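PDB 5WCJ: eEF1A lysine and N-terminal methyltransferase from Homo sapiens, which methylates elongation factor eEF1A at its N-terminal glycine through the C-terminal domain modelled here, and at a lysine through its N-terminal domain. Local coordinates for residues A45-L51 against C68-E73; H22-I27 against I121-V125. All coordinates share one frame; numbering follows the deposited sequence. Where two conformers were deposited one is given.

Interaction 1 (A45-L51 against C68-E73); sequences ALLVVGL and CIDAVE. With SAH (S-adenosyl-L-homocysteine), chain F.
Leu-46 and Ile-69 run alongside each other on one face of the sheet, and in one of its two conformers Leu-46 CD2 is 3.7 Å from Ile-69 CG1. Val-48 and Ala-71 continue that face, and Val-60 of helix 55-63 packs over its leucine and isoleucine. On the reverse face Leu-47 reaches diagonally: its CG is anti to the backbone N (chi1 173°), and CD1 comes within 3.8 Å of Val-72 CG2. Between the faces Leu-46, Val-48 and Gly-50 give their N-H groups to 68-73, and the carbonyls of Leu-46 and Val-48 take those of Asp-70 and Val-72: five bonds. At the C-terminal end of the strands the contact turns polar. The bend of Glu-73 at chi2 (52°) turns its carboxylate toward 45-51, where OE1 accepts Leu-51 N nearly head-on at 2.8 Å. Glu-73 OE1 also takes the ribose O3' of SAH at 2.6 Å, while Glu-73 OE2 takes O2' and Asp-75 N, gripping both hydroxyls. Gly-50, with no side chain to obstruct it, brings CA to 3.5 Å from O4' of SAH; its positive phi also suits glycine. A glycine-rich turn after the first strand and an acidic residue ending the second are the cofactor-binding signature of Rossmann-like methyltransferases.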
loop_
_atom_site.group_PDB
_atom_site.type_symbol
_atom_site.label_atom_id
_atom_site.label_comp_id
_atom_site.label_asym_id
_atom_site.label_seq_id
_atom_site.Cartn_x
_atom_site.Cartn_y
_atom_site.Cartn_z
ATOM N N ALA A 45 -3.421 -10.087 -0.368
ATOM C CA ALA A 45 -4.219 -9.191 -1.195
ATOM C C ALA A 45 -3.853 -7.729 -0.864
ATOM O O ALA A 45 -3.974 -7.307 0.298
ATOM C CB ALA A 45 -5.686 -9.446 -0.945
ATOM N N LEU A 46 -3.431 -6.975 -1.873
ATOM C CA LEU A 46 -2.964 -5.609 -1.681
ATOM C C LEU A 46 -3.630 -4.646 -2.656
ATOM O O LEU A 46 -3.648 -4.886 -3.871
ATOM C CB LEU A 46 -1.437 -5.542 -1.835
ATOM C CG LEU A 46 -0.845 -4.174 -2.194
ATOM C CD1 LEU A 46 -0.716 -3.320 -0.952
ATOM C CD2 LEU A 46 0.522 -4.298 -2.858
ATOM N N LEU A 47 -4.143 -3.535 -2.118
ATOM C CA LEU A 47 -4.707 -2.459 -2.908
ATOM C C LEU A 47 -3.692 -1.319 -2.836
ATOM O O LEU A 47 -3.270 -0.931 -1.740
ATOM C CB LEU A 47 -6.034 -1.992 -2.295
ATOM C CG LEU A 47 -6.679 -0.748 -2.920
ATOM C CD1 LEU A 47 -7.067 -0.993 -4.371
ATOM C CD2 LEU A 47 -7.902 -0.387 -2.114
ATOM N N VAL A 48 -3.304 -0.791 -3.977
ATOM C CA VAL A 48 -2.373 0.333 -4.027
ATOM C C VAL A 48 -3.014 1.469 -4.799
ATOM O O VAL A 48 -3.425 1.277 -5.933
ATOM C CB VAL A 48 -1.016 -0.040 -4.690
ATOM C CG1 VAL A 48 -0.066 1.161 -4.630
ATOM C CG2 VAL A 48 -0.423 -1.257 -4.047
ATOM N N VAL A 49 -3.100 2.648 -4.186
ATOM C CA VAL A 49 -3.642 3.822 -4.856
ATOM C C VAL A 49 -2.494 4.732 -5.173
ATOM O O VAL A 49 -1.765 5.159 -4.255
ATOM C CB VAL A 49 -4.653 4.573 -3.978
ATOM C CG1 VAL A 49 -5.258 5.717 -4.767
ATOM C CG2 VAL A 49 -5.703 3.596 -3.467
ATOM N N GLY A 50 -2.349 5.020 -6.467
ATOM C CA GLY A 50 -1.297 5.847 -6.990
ATOM C C GLY A 50 -0.227 4.962 -7.607
ATOM O O GLY A 50 0.442 4.236 -6.888
ATOM N N LEU A 51 -0.085 5.008 -8.935
ATOM C CA LEU A 51 0.897 4.131 -9.653
ATOM C C LEU A 51 2.300 4.694 -9.697
ATOM O O LEU A 51 3.277 3.929 -9.592
ATOM C CB LEU A 51 0.432 3.855 -11.082
ATOM C CG LEU A 51 1.225 2.839 -11.907
ATOM C CD1 LEU A 51 1.060 1.449 -11.320
ATOM C CD2 LEU A 51 0.746 2.888 -13.360
ATOM N N CYS A 68 -1.485 -10.611 -4.796
ATOM C CA CYS A 68 -2.514 -10.251 -5.755
ATOM C C CYS A 68 -2.778 -8.772 -5.544
ATOM O O CYS A 68 -3.218 -8.395 -4.493
ATOM C CB CYS A 68 -3.799 -11.027 -5.500
ATOM S SG CYS A 68 -5.023 -10.730 -6.794
ATOM N N ILE A 69 -2.444 -7.969 -6.535
ATOM C CA ILE A 69 -2.471 -6.510 -6.402
ATOM C C ILE A 69 -3.552 -5.910 -7.281
ATOM O O ILE A 69 -3.616 -6.191 -8.474
ATOM C CB ILE A 69 -1.118 -5.931 -6.794
ATOM C CG1 ILE A 69 -0.020 -6.476 -5.856
ATOM C CG2 ILE A 69 -1.162 -4.403 -6.829
ATOM C CD1 ILE A 69 1.400 -6.164 -6.304
ATOM N N ASP A 70 -4.357 -5.026 -6.691
ATOM C CA ASP A 70 -5.216 -4.098 -7.425
ATOM C C ASP A 70 -4.594 -2.705 -7.266
ATOM O O ASP A 70 -4.389 -2.256 -6.145
ATOM C CB ASP A 70 -6.610 -4.113 -6.838
ATOM C CG ASP A 70 -7.397 -5.365 -7.217
ATOM O OD1 ASP A 70 -7.552 -5.615 -8.429
ATOM O OD2 ASP A 70 -7.915 -6.059 -6.315
ATOM N N ALA A 71 -4.236 -2.086 -8.377
ATOM C CA ALA A 71 -3.643 -0.756 -8.391
ATOM C C ALA A 71 -4.657 0.204 -8.999
ATOM O O ALA A 71 -5.260 -0.097 -10.031
ATOM C CB ALA A 71 -2.359 -0.752 -9.185
ATOM N N VAL A 72 -4.877 1.332 -8.341
ATOM C CA VAL A 72 -5.813 2.335 -8.833
ATOM C C VAL A 72 -5.044 3.606 -9.181
ATOM O O VAL A 72 -4.262 4.093 -8.389
ATOM C CB VAL A 72 -6.907 2.608 -7.792
ATOM C CG1 VAL A 72 -7.917 3.606 -8.334
ATOM C CG2 VAL A 72 -7.564 1.304 -7.391
ATOM N N GLU A 73 -5.225 4.117 -10.390
ATOM C CA GLU A 73 -4.460 5.236 -10.883
ATOM C C GLU A 73 -5.410 6.176 -11.635
ATOM O O GLU A 73 -6.147 5.727 -12.503
ATOM C CB GLU A 73 -3.347 4.737 -11.828
ATOM C CG GLU A 73 -2.619 5.803 -12.631
ATOM C CD GLU A 73 -2.075 6.932 -11.780
ATOM O OE1 GLU A 73 -1.426 6.648 -10.727
ATOM O OE2 GLU A 73 -2.259 8.124 -12.156
HETATM C CG SAH F . 3.695 8.243 -6.647
HETATM S SD SAH F . 3.135 9.446 -7.885
HETATM C "C5'" SAH F . 1.453 9.852 -7.347
HETATM C "C4'" SAH F . 0.473 9.069 -8.196
HETATM O "O4'" SAH F . -0.863 9.291 -7.680
HETATM C "C3'" SAH F . 0.450 9.513 -9.671
HETATM O "O3'" SAH F . 0.493 8.372 -10.520
HETATM C "C2'" SAH F . -0.895 10.241 -9.787
HETATM O "O2'" SAH F . -1.526 10.194 -11.062
HETATM C "C1'" SAH F . -1.712 9.422 -8.798
HETATM N N9 SAH F . -2.949 10.048 -8.339
HETATM C C8 SAH F . -3.149 11.371 -8.038
HETATM N N7 SAH F . -4.346 11.638 -7.572
HETATM C C5 SAH F . -4.975 10.405 -7.565
HETATM C C6 SAH F . -6.258 9.998 -7.163
HETATM N N6 SAH F . -7.189 10.845 -6.651
HETATM N N1 SAH F . -6.574 8.694 -7.300
HETATM C C2 SAH F . -5.662 7.852 -7.812
HETATM N N3 SAH F . -4.412 8.116 -8.207
HETATM C C4 SAH F . -4.127 9.418 -8.050
#

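Interaction 2 (H22-I27 against I121-V125); sequences HHKAMI and IMFDV. With SAH (S-adenosyl-L-homocysteine), chain F.
Met-122 is the first residue of 121-125 to meet the helix. Its side chain runs extended beyond CG, and the terminal CE stops 3.7 Å from the backbone O of Met-26, so a methyl rests against the helix backbone. Met-26 answers from the other direction: its chain bends at chi3 (83°), bringing its own CE to 4.1 Å from Met-122 CB. The two methionines interdigitate in the layer between helix and sheet, each ending near the root of the other, with Ile-161 of strand 158-164 touching both. At Phe-123 the backbone takes over, because the ring turns to the opposite face, where Phe-141 and Phe-160 meet it edge-to-face; its carbonyl O lies 3.5 Å from Met-26 CE.

Asp-124 comes next, just past the strand. Its CG is anti to the backbone N (chi1 -166°), and the carboxylate spreads one oxygen to each of two histidines from successive positions of the helix. His-22 NE2 donates to OD1 of Asp-124 at 3.1 Å, and His-23 NE2 to OD2 at 2.7 Å. Each imidazole presents its edge, with the oxygen near the ring plane, and each oxygen is approached on its syn side, though from somewhat out of the carboxylate plane. The His-23 ring stands steeply to the carboxylate, their planes 79° apart. Asn-163 ND2 is a second donor to OD1. Further on, Asp-124 O approaches CG of SAH, and Val-125 CG2 packs on the adenine at 3.3 Å from its C5.

The arrangement ties helix 21-28 to the cofactor pocket. Both histidines use NE2-H as donor, and with Asn-163 they make three donors that fix the rotation of a buried carboxylate beside the homocysteine part of the cofactor product.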
loop_
_atom_site.group_PDB
_atom_site.type_symbol
_atom_site.label_atom_id
_atom_site.label_comp_id
_atom_site.label_asym_id
_atom_site.label_seq_id
_atom_site.Cartn_x
_atom_site.Cartn_y
_atom_site.Cartn_z
ATOM N N HIS A 22 11.139 6.188 0.243
ATOM C CA HIS A 22 9.801 6.101 0.837
ATOM C C HIS A 22 9.112 4.801 0.429
ATOM O O HIS A 22 8.369 4.232 1.226
ATOM C CB HIS A 22 8.958 7.367 0.658
ATOM C CG HIS A 22 8.208 7.461 -0.636
ATOM N ND1 HIS A 22 8.723 8.094 -1.747
ATOM C CD2 HIS A 22 6.950 7.086 -0.965
ATOM C CE1 HIS A 22 7.830 8.056 -2.722
ATOM N NE2 HIS A 22 6.743 7.454 -2.273
ATOM N N HIS A 23 9.414 4.288 -0.762
ATOM C CA HIS A 23 8.887 2.958 -1.139
ATOM C C HIS A 23 9.408 1.828 -0.282
ATOM O O HIS A 23 8.628 0.972 0.150
ATOM C CB HIS A 23 9.086 2.679 -2.627
ATOM C CG HIS A 23 8.159 3.459 -3.499
ATOM N ND1 HIS A 23 8.396 3.656 -4.841
ATOM C CD2 HIS A 23 6.991 4.096 -3.222
ATOM C CE1 HIS A 23 7.410 4.373 -5.357
ATOM N NE2 HIS A 23 6.549 4.663 -4.394
ATOM N N LYS A 24 10.716 1.814 -0.015
ATOM C CA LYS A 24 11.295 0.831 0.915
ATOM C C LYS A 24 10.623 0.860 2.285
ATOM O O LYS A 24 10.325 -0.183 2.864
ATOM C CB LYS A 24 12.790 1.089 1.100
ATOM C CG LYS A 24 13.640 0.820 -0.130
ATOM C CD LYS A 24 15.067 1.282 0.120
ATOM C CE LYS A 24 15.996 0.903 -1.022
ATOM N NZ LYS A 24 17.139 1.857 -1.113
ATOM N N ALA A 25 10.378 2.056 2.799
ATOM C CA ALA A 25 9.643 2.219 4.069
ATOM C C ALA A 25 8.202 1.700 4.024
ATOM O O ALA A 25 7.736 1.094 4.993
ATOM C CB ALA A 25 9.659 3.675 4.485
ATOM N N MET A 26 7.494 1.921 2.905
ATOM C CA MET A 26 6.114 1.406 2.787
ATOM C C MET A 26 6.081 -0.131 2.762
ATOM O O MET A 26 5.301 -0.741 3.480
ATOM C CB MET A 26 5.386 1.991 1.580
ATOM C CG MET A 26 5.172 3.492 1.710
ATOM S SD MET A 26 4.541 4.225 0.205
ATOM C CE MET A 26 2.817 3.875 0.404
ATOM N N ILE A 27 6.973 -0.723 1.977
ATOM C CA ILE A 27 7.120 -2.178 1.884
ATOM C C ILE A 27 7.449 -2.766 3.268
ATOM O O ILE A 27 6.928 -3.814 3.643
ATOM C CB ILE A 27 8.182 -2.549 0.806
ATOM C CG1 ILE A 27 7.659 -2.207 -0.599
ATOM C CG2 ILE A 27 8.514 -4.028 0.867
ATOM C CD1 ILE A 27 8.746 -1.966 -1.631
ATOM N N ILE A 121 -3.543 -2.050 2.419
ATOM C CA ILE A 121 -3.950 -0.954 1.567
ATOM C C ILE A 121 -2.868 0.118 1.649
ATOM O O ILE A 121 -2.542 0.588 2.739
ATOM C CB ILE A 121 -5.333 -0.386 1.967
ATOM C CG1 ILE A 121 -6.432 -1.455 1.831
ATOM C CG2 ILE A 121 -5.670 0.842 1.150
ATOM C CD1 ILE A 121 -7.769 -1.005 2.394
ATOM N N MET A 122 -2.326 0.500 0.497
ATOM C CA MET A 122 -1.276 1.515 0.418
ATOM C C MET A 122 -1.786 2.732 -0.313
ATOM O O MET A 122 -2.303 2.606 -1.442
ATOM C CB MET A 122 -0.034 0.963 -0.292
ATOM C CG MET A 122 0.718 -0.094 0.480
ATOM S SD MET A 122 2.204 -0.599 -0.445
ATOM C CE MET A 122 2.947 -1.719 0.730
ATOM N N PHE A 123 -1.591 3.912 0.292
ATOM C CA PHE A 123 -1.832 5.191 -0.394
ATOM C C PHE A 123 -0.505 5.829 -0.712
ATOM O O PHE A 123 0.232 6.218 0.206
ATOM C CB PHE A 123 -2.644 6.147 0.486
ATOM C CG PHE A 123 -4.119 5.823 0.609
ATOM C CD1 PHE A 123 -4.698 4.699 0.027
ATOM C CD2 PHE A 123 -4.942 6.671 1.358
ATOM C CE1 PHE A 123 -6.036 4.435 0.163
ATOM C CE2 PHE A 123 -6.292 6.398 1.483
ATOM C CZ PHE A 123 -6.823 5.272 0.918
ATOM N N ASP A 124 -0.214 5.935 -2.013
ATOM C CA ASP A 124 0.969 6.603 -2.544
ATOM C C ASP A 124 0.471 7.627 -3.539
ATOM O O ASP A 124 0.850 7.624 -4.713
ATOM C CB ASP A 124 1.881 5.550 -3.214
ATOM C CG ASP A 124 3.285 6.041 -3.513
ATOM O OD1 ASP A 124 3.736 7.014 -2.885
ATOM O OD2 ASP A 124 3.952 5.408 -4.403
ATOM N N VAL A 125 -0.446 8.465 -3.078
ATOM C CA VAL A 125 -1.183 9.356 -3.964
ATOM C C VAL A 125 -0.711 10.794 -3.769
ATOM O O VAL A 125 -0.556 11.250 -2.638
ATOM C CB VAL A 125 -2.704 9.144 -3.853
ATOM C CG1 VAL A 125 -3.180 9.088 -2.428
ATOM C CG2 VAL A 125 -3.473 10.190 -4.640
HETATM C CG SAH F . 3.695 8.243 -6.647
HETATM S SD SAH F . 3.135 9.446 -7.885
HETATM C "C5'" SAH F . 1.453 9.852 -7.347
HETATM C "C4'" SAH F . 0.473 9.069 -8.196
HETATM O "O4'" SAH F . -0.863 9.291 -7.680
HETATM C "C3'" SAH F . 0.450 9.513 -9.671
HETATM O "O3'" SAH F . 0.493 8.372 -10.520
HETATM C "C2'" SAH F . -0.895 10.241 -9.787
HETATM O "O2'" SAH F . -1.526 10.194 -11.062
HETATM C "C1'" SAH F . -1.712 9.422 -8.798
HETATM N N9 SAH F . -2.949 10.048 -8.339
HETATM C C8 SAH F . -3.149 11.371 -8.038
HETATM N N7 SAH F . -4.346 11.638 -7.572
HETATM C C5 SAH F . -4.975 10.405 -7.565
HETATM C C6 SAH F . -6.258 9.998 -7.163
HETATM N N6 SAH F . -7.189 10.845 -6.651
HETATM N N1 SAH F . -6.574 8.694 -7.300
HETATM C C2 SAH F . -5.662 7.852 -7.812
HETATM N N3 SAH F . -4.412 8.116 -8.207
HETATM C C4 SAH F . -4.127 9.418 -8.050
#

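Overall arrangement
From the N terminus, helix 21-28 supplies the first half of interaction 2, which waits until residues 121-125 before closing a loop of over ninety residues. Interaction 1 closes sooner: 45-51 meets 68-73 across the beta-alpha-beta crossover through helix 55-63, nested wholly inside that larger loop. Their centres are about 11 Å apart, and strands 44-49 and 118-123 are neighbours in the sheet, where Leu-47 O to Met-122 N and Val-49 O to Asp-124 N are probable hydrogen bonds at 2.8 Å. One contact thus joins two neighbouring parallel strands, while the other lays the N-terminal helix over the sheet. Both reach SAH at or just past the C-terminal ends of their strands.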